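Local coordinates for protein transcriptional activator ToxR (PDB 6UTC) that activates transcription from the membrane, and through its periplasmic domain probably senses bile salts and interacts with ToxS, at residues Asn23-Leu28 and Val61-Thr66. Sequence-based numbering, arbitrary orientation. Where two conformers were deposited one is given.
Sequences NGVEVL and VKVIAT
Leu28 sets its CD1 methyl against two side chains of the neighbouring strand, 3.7 Å from Lys62 CD and 3.8 Å from Ile64 CD1. Ile64 turns its end toward Leu28 (chi2 -60°), and its CD1 also meets Leu28 CB. The side chain of Lys62 touches with its aliphatic stem; the amino end runs on away from strand 25-28. Phe16 of the edge strand 16-22 touches both Leu28 and Ile64 on this face. Between the strands runs a parallel ladder: Val63 N donates to Glu26 O at 2.8 Å and Val63 O receives Leu28 N, a nearly straight bond (174° at the hydrogen), before Ala65 N reaches Leu28 O at 2.8 Å. Strands 25-30 and 62-67 are the two strands of a beta-alpha-beta crossover in the mixed sheet, connected through helix 40-52. That helix packs on the other face, where Val63 CG1, set between its backbone N and carbonyl carbon (chi1 62°), lies 3.6 Å from Val27 CG2; Val47 touches Val63 and Ile43 touches Val27. Val61 and Lys62 both face Ile78 of the antiparallel strand 72-78, a classic beta bulge, while toward strand 25-28 Val61 O accepts Glu26 N at 3.1 Å.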
loop_
_atom_site.group_PDB
_atom_site.type_symbol
_atom_site.label_atom_id
_atom_site.label_comp_id
_atom_site.label_asym_id
_atom_site.label_seq_id
_atom_site.Cartn_x
_atom_site.Cartn_y
_atom_site.Cartn_z
ATOM N N ASN A 23 7.182 -4.899 7.232
ATOM C CA ASN A 23 6.750 -4.929 8.632
ATOM C C ASN A 23 5.450 -5.712 8.818
ATOM O O ASN A 23 4.514 -5.267 9.487
ATOM C CB ASN A 23 6.641 -3.518 9.210
ATOM C CG ASN A 23 7.994 -2.859 9.373
ATOM O OD1 ASN A 23 8.971 -3.518 9.725
ATOM N ND2 ASN A 23 8.058 -1.562 9.112
ATOM N N GLY A 24 5.391 -6.888 8.196
ATOM C CA GLY A 24 4.241 -7.760 8.316
ATOM C C GLY A 24 3.133 -7.515 7.312
ATOM O O GLY A 24 2.184 -8.310 7.256
ATOM N N VAL A 25 3.204 -6.436 6.540
ATOM C CA VAL A 25 2.212 -6.124 5.520
ATOM C C VAL A 25 2.759 -6.622 4.190
ATOM O O VAL A 25 3.857 -6.230 3.775
ATOM C CB VAL A 25 1.915 -4.615 5.464
ATOM C CG1 VAL A 25 0.863 -4.322 4.395
ATOM C CG2 VAL A 25 1.458 -4.101 6.828
ATOM N N GLU A 26 2.008 -7.494 3.521
ATOM C CA GLU A 26 2.417 -7.968 2.205
ATOM C C GLU A 26 2.116 -6.882 1.191
ATOM O O GLU A 26 0.951 -6.532 0.995
ATOM C CB GLU A 26 1.618 -9.207 1.823
ATOM C CG GLU A 26 1.856 -10.400 2.692
ATOM C CD GLU A 26 1.012 -11.574 2.249
ATOM O OE1 GLU A 26 1.227 -12.062 1.120
ATOM O OE2 GLU A 26 0.120 -11.990 3.014
ATOM N N VAL A 27 3.145 -6.371 0.526
ATOM C CA VAL A 27 2.950 -5.450 -0.587
ATOM C C VAL A 27 2.901 -6.290 -1.853
ATOM O O VAL A 27 3.904 -6.883 -2.246
ATOM C CB VAL A 27 4.050 -4.389 -0.656
ATOM C CG1 VAL A 27 3.796 -3.459 -1.833
ATOM C CG2 VAL A 27 4.114 -3.616 0.657
ATOM N N LEU A 28 1.736 -6.328 -2.479
ATOM C CA LEU A 28 1.445 -7.217 -3.595
ATOM C C LEU A 28 1.101 -6.410 -4.831
ATOM O O LEU A 28 0.641 -5.270 -4.733
ATOM C CB LEU A 28 0.231 -8.086 -3.274
ATOM C CG LEU A 28 0.334 -8.977 -2.046
ATOM C CD1 LEU A 28 -1.041 -9.536 -1.704
ATOM C CD2 LEU A 28 1.322 -10.101 -2.304
ATOM N N VAL A 61 -3.504 -6.555 6.420
ATOM C CA VAL A 61 -2.850 -7.793 6.012
ATOM C C VAL A 61 -1.954 -7.535 4.812
ATOM O O VAL A 61 -0.812 -8.010 4.736
ATOM C CB VAL A 61 -3.916 -8.861 5.686
ATOM C CG1 VAL A 61 -3.254 -10.152 5.208
ATOM C CG2 VAL A 61 -4.837 -9.118 6.880
ATOM N N LYS A 62 -2.455 -6.769 3.857
ATOM C CA LYS A 62 -1.759 -6.587 2.605
ATOM C C LYS A 62 -2.131 -5.238 2.045
ATOM O O LYS A 62 -3.117 -4.613 2.453
ATOM C CB LYS A 62 -2.085 -7.699 1.607
ATOM C CG LYS A 62 -3.539 -7.895 1.344
ATOM C CD LYS A 62 -3.761 -9.306 0.806
ATOM C CE LYS A 62 -5.230 -9.658 0.714
ATOM N NZ LYS A 62 -5.382 -11.087 0.317
ATOM N N VAL A 63 -1.302 -4.791 1.119
ATOM C CA VAL A 63 -1.560 -3.596 0.336
ATOM C C VAL A 63 -1.284 -3.948 -1.116
ATOM O O VAL A 63 -0.230 -4.519 -1.438
ATOM C CB VAL A 63 -0.773 -2.360 0.828
ATOM C CG1 VAL A 63 0.717 -2.544 0.725
ATOM C CG2 VAL A 63 -1.225 -1.103 0.090
ATOM N N ILE A 64 -2.260 -3.693 -1.974
ATOM C CA ILE A 64 -2.142 -3.985 -3.396
ATOM C C ILE A 64 -1.732 -2.698 -4.085
ATOM O O ILE A 64 -2.451 -1.691 -4.018
ATOM C CB ILE A 64 -3.461 -4.496 -3.991
ATOM C CG1 ILE A 64 -4.113 -5.543 -3.082
ATOM C CG2 ILE A 64 -3.236 -4.994 -5.436
ATOM C CD1 ILE A 64 -3.299 -6.746 -2.844
ATOM N N ALA A 65 -0.595 -2.731 -4.759
ATOM C CA ALA A 65 -0.063 -1.579 -5.470
ATOM C C ALA A 65 -0.280 -1.764 -6.967
ATOM O O ALA A 65 0.117 -2.790 -7.527
ATOM C CB ALA A 65 1.429 -1.446 -5.184
ATOM N N THR A 66 -0.903 -0.772 -7.611
ATOM C CA THR A 66 -1.122 -0.796 -9.051
ATOM C C THR A 66 -0.954 0.604 -9.629
ATOM O O THR A 66 -0.925 1.610 -8.913
ATOM C CB THR A 66 -2.513 -1.312 -9.420
ATOM O OG1 THR A 66 -3.499 -0.466 -8.835
ATOM C CG2 THR A 66 -2.719 -2.741 -8.955
HETATM O O HOH W 1 0.132 -10.268 6.053
#